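Local coordinates for protein cyclopenase asqI (Emericella nidulans, PDB 5YY3) that uses a single bound zinc ion to convert 4'-methoxycyclopenin into 4'-methoxyviridicatin, releasing methyl isocyanate, during aspoquinolone biosynthesis, at residues Glu212-Val217 against Asn354-Gly359; Tyr216-Met221 against Arg395-Leu400; Glu293-Ile298 against Gln401-Leu406. All coordinates share one frame; numbering follows the deposited sequence.

Interaction 1: residues Glu212-Val217 against Asn354-Gly359; sequences EVFLYV and NLHNYG
Phe214 and His356 meet as a T-shaped (edge-to-face) aromatic pair that joins helix 210-231 to the first turn of helix 355-367. Both helices belong to the hemocyanin-like domain, whose helical core in this family surrounds the metal site. The segment 354-359 begins with local structure of the helix start: Asn354 occupies the N-cap, and its OD1 accepts a nearly straight hydrogen bond from Asn357 ND2 (3.1 Å, 168°), with the donor in the carbonyl plane and on a lone pair. Asparagine suits the N-cap, and here its carbonyl oxygen ties the cap to the side chain three residues on. Leu355 faces elsewhere, packing its apolar branch against Tyr403 of helix 391-410.

His356 carries the contact. CG stands anti to the backbone N (chi1 167°), which sends the imidazole toward the other helix; Phe214 takes the same setting from its own side. The leading edge of the phenyl ring, CE1 and CZ, lies over one imidazole face and toward its rim. Phe214 CE1 is 3.5 Å from His356 CD2, while Phe214 CZ is 3.6 Å from His356 CG. With the planes at 67°, C-H groups of the phenyl edge point at the imidazole pi cloud, an electrostatically favourable arrangement in a buried place. The polar edge of the imidazole has a partner of its own: ND1 accepts a hydrogen bond from Trp396 NE1, which should limit rotation of the ring. Phe214 also meets the ring of His218, a zinc ligand, so the pair adjoins the zinc site.

Beyond His356, Asn357 ND2 has a second acceptor in Asp332, and Tyr358 turns its hydroxyl to Glu78. The helix is then regular, with Gly359 N bonded to Leu355 O at 2.9 Å.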
# COMPACT_ATOMS: atom_id res chain seq x y z
N GLU A 212 -33.92 -22.70 -8.59
CA GLU A 212 -33.00 -23.27 -7.62
C GLU A 212 -31.56 -23.23 -8.12
O GLU A 212 -30.66 -22.80 -7.41
CB GLU A 212 -33.39 -24.70 -7.32
CG GLU A 212 -33.11 -25.13 -5.93
CD GLU A 212 -33.53 -26.55 -5.71
OE1 GLU A 212 -32.74 -27.46 -6.06
OE2 GLU A 212 -34.66 -26.74 -5.22
N VAL A 213 -31.38 -23.70 -9.34
CA VAL A 213 -30.11 -23.65 -10.04
C VAL A 213 -29.56 -22.23 -10.24
O VAL A 213 -28.38 -21.97 -10.00
CB VAL A 213 -30.25 -24.35 -11.40
CG1 VAL A 213 -29.10 -24.01 -12.31
CG2 VAL A 213 -30.35 -25.86 -11.19
N PHE A 214 -30.41 -21.32 -10.71
CA PHE A 214 -30.07 -19.92 -10.89
C PHE A 214 -29.46 -19.33 -9.62
O PHE A 214 -28.35 -18.80 -9.64
CB PHE A 214 -31.33 -19.14 -11.31
CG PHE A 214 -31.19 -17.64 -11.24
CD1 PHE A 214 -30.59 -16.94 -12.26
CD2 PHE A 214 -31.69 -16.93 -10.16
CE1 PHE A 214 -30.47 -15.56 -12.20
CE2 PHE A 214 -31.57 -15.55 -10.10
CZ PHE A 214 -30.95 -14.87 -11.12
N LEU A 215 -30.17 -19.47 -8.50
CA LEU A 215 -29.74 -18.91 -7.23
C LEU A 215 -28.47 -19.58 -6.70
O LEU A 215 -27.55 -18.92 -6.19
CB LEU A 215 -30.88 -19.04 -6.22
CG LEU A 215 -31.30 -17.81 -5.43
CD1 LEU A 215 -31.28 -16.55 -6.29
CD2 LEU A 215 -32.70 -18.04 -4.85
N TYR A 216 -28.42 -20.91 -6.81
CA TYR A 216 -27.30 -21.68 -6.31
C TYR A 216 -25.98 -21.40 -7.05
O TYR A 216 -24.93 -21.20 -6.42
CB TYR A 216 -27.61 -23.16 -6.40
CG TYR A 216 -26.42 -24.01 -6.06
CD1 TYR A 216 -25.98 -24.11 -4.75
CD2 TYR A 216 -25.71 -24.68 -7.05
CE1 TYR A 216 -24.91 -24.87 -4.43
CE2 TYR A 216 -24.62 -25.45 -6.73
CZ TYR A 216 -24.23 -25.55 -5.41
OH TYR A 216 -23.15 -26.30 -5.05
N VAL A 217 -26.03 -21.39 -8.38
CA VAL A 217 -24.85 -21.12 -9.18
C VAL A 217 -24.30 -19.73 -8.88
O VAL A 217 -23.10 -19.56 -8.64
CB VAL A 217 -25.16 -21.24 -10.68
CG1 VAL A 217 -24.03 -20.69 -11.52
CG2 VAL A 217 -25.45 -22.70 -11.04
N ASN A 354 -39.58 -8.53 -13.43
CA ASN A 354 -38.41 -9.26 -13.94
C ASN A 354 -37.12 -8.62 -13.42
O ASN A 354 -36.34 -8.06 -14.19
CB ASN A 354 -38.41 -9.27 -15.48
CG ASN A 354 -37.35 -10.18 -16.05
OD1 ASN A 354 -36.66 -10.88 -15.30
ND2 ASN A 354 -37.23 -10.21 -17.37
N LEU A 355 -36.89 -8.71 -12.11
CA LEU A 355 -35.85 -7.91 -11.46
C LEU A 355 -34.41 -8.24 -11.90
O LEU A 355 -33.61 -7.32 -12.09
CB LEU A 355 -35.94 -8.08 -9.94
CG LEU A 355 -35.01 -7.23 -9.09
CD1 LEU A 355 -35.13 -5.77 -9.49
CD2 LEU A 355 -35.35 -7.40 -7.63
N HIS A 356 -34.08 -9.52 -12.05
CA HIS A 356 -32.71 -9.90 -12.39
C HIS A 356 -32.31 -9.35 -13.75
O HIS A 356 -31.28 -8.70 -13.89
CB HIS A 356 -32.54 -11.43 -12.39
CG HIS A 356 -31.26 -11.88 -13.03
ND1 HIS A 356 -30.02 -11.48 -12.58
CD2 HIS A 356 -31.03 -12.68 -14.10
CE1 HIS A 356 -29.08 -12.03 -13.33
NE2 HIS A 356 -29.67 -12.76 -14.26
N ASN A 357 -33.14 -9.61 -14.76
CA ASN A 357 -32.76 -9.24 -16.12
C ASN A 357 -32.90 -7.74 -16.41
O ASN A 357 -32.12 -7.18 -17.18
CB ASN A 357 -33.57 -10.07 -17.13
CG ASN A 357 -33.26 -11.56 -17.03
OD1 ASN A 357 -32.29 -12.05 -17.60
ND2 ASN A 357 -34.09 -12.29 -16.29
N TYR A 358 -33.86 -7.07 -15.79
CA TYR A 358 -33.91 -5.62 -15.95
C TYR A 358 -32.77 -4.99 -15.16
O TYR A 358 -32.22 -3.95 -15.56
CB TYR A 358 -35.25 -5.04 -15.51
CG TYR A 358 -36.30 -5.11 -16.58
CD1 TYR A 358 -36.10 -4.49 -17.81
CD2 TYR A 358 -37.50 -5.79 -16.37
CE1 TYR A 358 -37.07 -4.54 -18.80
CE2 TYR A 358 -38.47 -5.85 -17.36
CZ TYR A 358 -38.25 -5.22 -18.57
OH TYR A 358 -39.20 -5.28 -19.56
N GLY A 359 -32.40 -5.62 -14.05
CA GLY A 359 -31.25 -5.17 -13.28
C GLY A 359 -29.96 -5.18 -14.08
O GLY A 359 -29.21 -4.19 -14.08

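Interaction 2: residues Tyr216-Met221 against Arg395-Leu400; sequences YVHSQM and RWYKHL
His218, a zinc ligand on helix 210-231, packs against Tyr397 and Leu400 of helix 391-410, where the backbones come close: the CA atoms of His218 and Tyr397 are 6.0 Å apart. Its CB heads toward the second helix, and CG, anti to the carbonyl carbon (chi1 -74°), brings the imidazole obliquely across Tyr397 and Leu400. Leu400 CD1 lies over one imidazole face, toward the rim, 4.2 Å from His218 CG and 4.1 Å from His218 CD2. CD2 is the main point of touch, lying 3.5 Å from Tyr397 CD1 and 3.7 Å from Tyr397 CE1. NE2, farther out, is 4.0 Å from Tyr397 CE1. The result is an offset edge-to-face pair, the imidazole edge turned to the phenol face with planes at 60°. ND1 donates to the backbone carbonyl of Phe214, one turn earlier.

Met221, a turn farther along, adds an oblique Met-aromatic contact to the Tyr397 ring, which also touches the zinc ligand His186. With ND1 engaged by a carbonyl and CD2 and one face packed by carbon, the imidazole is probably fixed in rotation, consistent with NE2 being the atom offered to zinc.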
# COMPACT_ATOMS: atom_id res chain seq x y z
N TYR A 216 -28.42 -20.91 -6.81
CA TYR A 216 -27.30 -21.68 -6.31
C TYR A 216 -25.98 -21.40 -7.05
O TYR A 216 -24.93 -21.20 -6.42
CB TYR A 216 -27.61 -23.16 -6.40
CG TYR A 216 -26.42 -24.01 -6.06
CD1 TYR A 216 -25.98 -24.11 -4.75
CD2 TYR A 216 -25.71 -24.68 -7.05
CE1 TYR A 216 -24.91 -24.87 -4.43
CE2 TYR A 216 -24.62 -25.45 -6.73
CZ TYR A 216 -24.23 -25.55 -5.41
OH TYR A 216 -23.15 -26.30 -5.05
N VAL A 217 -26.03 -21.39 -8.38
CA VAL A 217 -24.85 -21.12 -9.18
C VAL A 217 -24.30 -19.73 -8.88
O VAL A 217 -23.10 -19.56 -8.64
CB VAL A 217 -25.16 -21.24 -10.68
CG1 VAL A 217 -24.03 -20.69 -11.52
CG2 VAL A 217 -25.45 -22.70 -11.04
N HIS A 218 -25.18 -18.74 -8.87
CA HIS A 218 -24.75 -17.39 -8.57
C HIS A 218 -24.26 -17.22 -7.13
O HIS A 218 -23.30 -16.50 -6.89
CB HIS A 218 -25.87 -16.40 -8.87
CG HIS A 218 -26.07 -16.18 -10.33
ND1 HIS A 218 -26.91 -16.96 -11.09
CD2 HIS A 218 -25.49 -15.30 -11.18
CE1 HIS A 218 -26.86 -16.55 -12.35
NE2 HIS A 218 -26.01 -15.55 -12.43
N SER A 219 -24.91 -17.88 -6.18
CA SER A 219 -24.44 -17.80 -4.79
C SER A 219 -23.11 -18.51 -4.60
O SER A 219 -22.28 -18.11 -3.79
CB SER A 219 -25.46 -18.41 -3.82
OG SER A 219 -24.92 -18.40 -2.51
N GLN A 220 -22.92 -19.57 -5.36
CA GLN A 220 -21.72 -20.37 -5.24
C GLN A 220 -20.54 -19.60 -5.89
O GLN A 220 -19.42 -19.59 -5.36
CB GLN A 220 -22.00 -21.75 -5.85
CG GLN A 220 -21.04 -22.88 -5.58
CD GLN A 220 -20.94 -23.34 -4.13
OE1 GLN A 220 -20.05 -24.12 -3.81
NE2 GLN A 220 -21.82 -22.88 -3.26
N MET A 221 -20.78 -18.88 -7.00
CA MET A 221 -19.65 -18.11 -7.54
C MET A 221 -19.32 -16.88 -6.67
O MET A 221 -18.16 -16.51 -6.54
CB MET A 221 -19.84 -17.71 -9.03
CG MET A 221 -21.18 -17.22 -9.52
SD MET A 221 -21.25 -17.32 -11.36
CE MET A 221 -20.78 -19.03 -11.56
N ARG A 395 -21.33 -7.40 -7.74
CA ARG A 395 -22.14 -6.72 -6.73
C ARG A 395 -23.62 -7.07 -6.95
O ARG A 395 -24.38 -7.23 -5.99
CB ARG A 395 -21.91 -5.20 -6.77
CG ARG A 395 -20.43 -4.81 -6.49
CD ARG A 395 -20.29 -3.32 -6.11
NE ARG A 395 -21.33 -3.00 -5.15
CZ ARG A 395 -21.69 -1.77 -4.80
NH1 ARG A 395 -21.05 -0.72 -5.32
NH2 ARG A 395 -22.68 -1.61 -3.93
N TRP A 396 -24.03 -7.24 -8.21
CA TRP A 396 -25.38 -7.72 -8.47
C TRP A 396 -25.54 -9.19 -8.05
O TRP A 396 -26.53 -9.55 -7.40
CB TRP A 396 -25.75 -7.53 -9.95
CG TRP A 396 -27.19 -7.92 -10.25
CD1 TRP A 396 -27.61 -9.04 -10.88
CD2 TRP A 396 -28.37 -7.17 -9.91
NE1 TRP A 396 -28.99 -9.05 -10.96
CE2 TRP A 396 -29.48 -7.91 -10.37
CE3 TRP A 396 -28.61 -5.96 -9.25
CZ2 TRP A 396 -30.80 -7.49 -10.20
CZ3 TRP A 396 -29.91 -5.53 -9.08
CH2 TRP A 396 -30.99 -6.29 -9.56
N TYR A 397 -24.58 -10.05 -8.41
CA TYR A 397 -24.66 -11.46 -8.00
C TYR A 397 -24.78 -11.59 -6.48
O TYR A 397 -25.52 -12.43 -5.98
CB TYR A 397 -23.44 -12.27 -8.47
CG TYR A 397 -23.18 -12.29 -9.97
CD1 TYR A 397 -24.19 -12.08 -10.90
CD2 TYR A 397 -21.89 -12.52 -10.44
CE1 TYR A 397 -23.93 -12.10 -12.28
CE2 TYR A 397 -21.62 -12.54 -11.81
CZ TYR A 397 -22.64 -12.34 -12.72
OH TYR A 397 -22.35 -12.36 -14.07
N LYS A 398 -24.08 -10.74 -5.72
CA LYS A 398 -24.20 -10.85 -4.27
C LYS A 398 -25.57 -10.34 -3.81
O LYS A 398 -26.09 -10.81 -2.79
CB LYS A 398 -23.09 -10.11 -3.53
CG LYS A 398 -23.15 -10.36 -2.01
CD LYS A 398 -21.87 -10.01 -1.29
CE LYS A 398 -22.07 -10.00 0.23
NZ LYS A 398 -20.85 -9.52 0.97
N HIS A 399 -26.18 -9.42 -4.57
CA HIS A 399 -27.56 -9.02 -4.30
C HIS A 399 -28.52 -10.18 -4.52
O HIS A 399 -29.36 -10.45 -3.67
CB HIS A 399 -27.99 -7.85 -5.17
CG HIS A 399 -29.43 -7.46 -5.00
ND1 HIS A 399 -29.98 -7.13 -3.78
CD2 HIS A 399 -30.43 -7.34 -5.91
CE1 HIS A 399 -31.25 -6.82 -3.93
NE2 HIS A 399 -31.55 -6.94 -5.21
N LEU A 400 -28.40 -10.86 -5.66
CA LEU A 400 -29.14 -12.11 -5.88
C LEU A 400 -28.97 -13.06 -4.70
O LEU A 400 -29.95 -13.64 -4.21
CB LEU A 400 -28.69 -12.81 -7.17
CG LEU A 400 -28.89 -11.99 -8.44
CD1 LEU A 400 -28.36 -12.74 -9.65
CD2 LEU A 400 -30.38 -11.67 -8.61

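Interaction 3: residues Glu293-Ile298 against Gln401-Leu406; sequences EWRDNI and QYYGRL
Tyr403 of helix 391-410 reaches across to helix 288-304 and lodges against Ile298 and Arg295, making the closely packed part of a helix-helix contact. Its CG is anti to the carbonyl carbon (chi1 -65°), which extends the phenol toward the partner helix. Ile298 approaches with its CG2 branch, 3.6 Å from Tyr403 CE1 and 3.7 Å from Tyr403 CD1; a beta-branched residue suits the place because CG2 offers carbon close to the helix backbone. At the end of the ring the hydroxyl lies beside the aliphatic root of Arg295, with Tyr403 OH 3.3 Å from Arg295 CG and 3.6 Å from Arg295 CB. The two side chains cross at about a right angle, and the arginine touches the phenol with CB and CG.

The other side of the contact is looser and more polar. Tyr402 and Leu406 start toward 293-298 without touching it. The Arg295 chain bends at chi3 (71°), and its guanidinium, also in cation-pi contact with Tyr243, turns away to grip Asp296 side-on: NE (3.2 Å) and NH2 (3.1 Å) both reach Asp296 OD1 from the same face of the carboxylate, in a salt bridge. Here the second subunit takes over, with its Arg303 bridging to Asp296 and its Leu406 packing on Arg295. Away from 293-298, on another flank of helix 391-410, Arg405 holds Gln401 OE1 through NE and NH2, while its NH1 pairs with Asp503 and with Asp244 of the second subunit. Arginine suits these buried places at the subunit boundary, since its several N-H groups can serve partners within and between chains.

The apolar half is closed by neighbouring helices: Val327 and Leu331 of helix 323-331 pack on Tyr403, Leu355 of helix 355-367 covers both Tyr403 and Arg295, and Tyr352 of helix 349-352 flanks Ile298.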
# COMPACT_ATOMS: atom_id res chain seq x y z
N GLU A 293 -39.32 -1.17 -6.41
CA GLU A 293 -40.65 -1.66 -6.05
C GLU A 293 -40.76 -3.20 -6.16
O GLU A 293 -41.20 -3.86 -5.21
CB GLU A 293 -41.70 -0.99 -6.93
CG GLU A 293 -43.04 -1.67 -6.87
CD GLU A 293 -44.13 -0.87 -7.54
OE1 GLU A 293 -43.85 -0.22 -8.58
OE2 GLU A 293 -45.27 -0.90 -7.02
N TRP A 294 -40.34 -3.76 -7.30
CA TRP A 294 -40.22 -5.21 -7.47
C TRP A 294 -39.43 -5.87 -6.33
O TRP A 294 -39.89 -6.84 -5.72
CB TRP A 294 -39.54 -5.53 -8.81
CG TRP A 294 -40.39 -5.21 -10.02
CD1 TRP A 294 -41.75 -5.07 -10.05
CD2 TRP A 294 -39.94 -5.00 -11.37
NE1 TRP A 294 -42.17 -4.79 -11.33
CE2 TRP A 294 -41.08 -4.74 -12.16
CE3 TRP A 294 -38.68 -5.01 -11.99
CZ2 TRP A 294 -41.01 -4.50 -13.54
CZ3 TRP A 294 -38.60 -4.77 -13.36
CH2 TRP A 294 -39.76 -4.51 -14.12
N ARG A 295 -38.25 -5.32 -6.04
CA ARG A 295 -37.40 -5.78 -4.94
C ARG A 295 -38.16 -5.76 -3.61
O ARG A 295 -38.12 -6.73 -2.86
CB ARG A 295 -36.14 -4.90 -4.81
CG ARG A 295 -35.31 -5.15 -3.55
CD ARG A 295 -34.40 -3.97 -3.24
NE ARG A 295 -35.19 -2.83 -2.78
CZ ARG A 295 -34.77 -1.57 -2.75
NH1 ARG A 295 -33.56 -1.27 -3.18
NH2 ARG A 295 -35.58 -0.60 -2.29
N ASP A 296 -38.83 -4.64 -3.34
CA ASP A 296 -39.57 -4.48 -2.09
C ASP A 296 -40.67 -5.52 -1.97
O ASP A 296 -40.97 -6.01 -0.88
CB ASP A 296 -40.20 -3.09 -2.00
CG ASP A 296 -39.19 -2.00 -1.82
OD1 ASP A 296 -38.03 -2.32 -1.48
OD2 ASP A 296 -39.57 -0.81 -2.00
N ASN A 297 -41.27 -5.85 -3.11
CA ASN A 297 -42.40 -6.76 -3.11
C ASN A 297 -41.92 -8.20 -2.92
O ASN A 297 -42.53 -8.97 -2.18
CB ASN A 297 -43.21 -6.61 -4.40
CG ASN A 297 -43.99 -5.31 -4.45
OD1 ASN A 297 -44.22 -4.67 -3.43
ND2 ASN A 297 -44.43 -4.93 -5.64
N ILE A 298 -40.80 -8.54 -3.56
CA ILE A 298 -40.18 -9.86 -3.35
C ILE A 298 -39.69 -9.98 -1.91
O ILE A 298 -39.79 -11.06 -1.31
CB ILE A 298 -39.03 -10.10 -4.35
CG1 ILE A 298 -39.58 -10.04 -5.77
CG2 ILE A 298 -38.35 -11.46 -4.09
CD1 ILE A 298 -38.54 -10.23 -6.84
N GLN A 401 -27.73 -13.21 -4.23
CA GLN A 401 -27.45 -14.11 -3.11
C GLN A 401 -28.26 -13.72 -1.86
O GLN A 401 -28.63 -14.58 -1.05
CB GLN A 401 -25.96 -14.13 -2.78
CG GLN A 401 -25.57 -15.22 -1.78
CD GLN A 401 -24.20 -14.96 -1.15
OE1 GLN A 401 -23.97 -13.91 -0.53
NE2 GLN A 401 -23.29 -15.93 -1.30
N TYR A 402 -28.54 -12.42 -1.72
CA TYR A 402 -29.29 -11.93 -0.56
C TYR A 402 -30.69 -12.56 -0.48
O TYR A 402 -31.16 -12.93 0.60
CB TYR A 402 -29.38 -10.39 -0.59
CG TYR A 402 -30.18 -9.79 0.54
CD1 TYR A 402 -29.94 -10.16 1.86
CD2 TYR A 402 -31.17 -8.84 0.30
CE1 TYR A 402 -30.67 -9.62 2.91
CE2 TYR A 402 -31.91 -8.28 1.34
CZ TYR A 402 -31.65 -8.67 2.64
OH TYR A 402 -32.37 -8.13 3.69
N TYR A 403 -31.34 -12.71 -1.62
CA TYR A 403 -32.66 -13.33 -1.63
C TYR A 403 -32.56 -14.77 -1.12
O TYR A 403 -33.41 -15.22 -0.32
CB TYR A 403 -33.26 -13.28 -3.03
CG TYR A 403 -33.56 -11.88 -3.51
CD1 TYR A 403 -34.79 -11.29 -3.26
CD2 TYR A 403 -32.59 -11.14 -4.18
CE1 TYR A 403 -35.06 -10.00 -3.69
CE2 TYR A 403 -32.85 -9.85 -4.61
CZ TYR A 403 -34.08 -9.29 -4.37
OH TYR A 403 -34.32 -8.00 -4.81
N GLY A 404 -31.51 -15.46 -1.55
CA GLY A 404 -31.19 -16.78 -1.02
C GLY A 404 -30.98 -16.82 0.48
O GLY A 404 -31.46 -17.73 1.15
N ARG A 405 -30.28 -15.83 1.03
CA ARG A 405 -30.10 -15.76 2.48
C ARG A 405 -31.43 -15.59 3.22
O ARG A 405 -31.66 -16.23 4.25
CB ARG A 405 -29.15 -14.62 2.86
CG ARG A 405 -27.74 -14.81 2.32
CD ARG A 405 -26.84 -13.64 2.71
NE ARG A 405 -25.47 -13.88 2.26
CZ ARG A 405 -24.55 -14.46 3.01
NH1 ARG A 405 -24.88 -14.86 4.23
NH2 ARG A 405 -23.34 -14.67 2.53
N LEU A 406 -32.30 -14.72 2.69
CA LEU A 406 -33.60 -14.47 3.30
C LEU A 406 -34.46 -15.74 3.35
O LEU A 406 -35.06 -16.07 4.38
CB LEU A 406 -34.36 -13.39 2.53
CG LEU A 406 -33.84 -11.96 2.68
CD1 LEU A 406 -34.38 -11.10 1.55
CD2 LEU A 406 -34.23 -11.36 4.03

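Overall arrangement
All three contacts are buried within the hemocyanin-like helical domain, but their surroundings differ. Interactions 1 and 2 share helix 210-231 and lie nearest the zinc site, their centres about 8 Å apart; ring-to-ring packing dominates both, and Leu400 and Trp396 tie one to the other. Interaction 3 lies farther from the centre of the chain, close to a second subunit. Helix 391-410 serves interactions 2 and 3 with successive turns, and the Ser219-Gln401 hydrogen bond connects them. Leu355 links interactions 1 and 3. Ring-on-ring packing near the metal thus gives way to a tyrosine on aliphatic carbon, flanked by salt bridges to the second subunit.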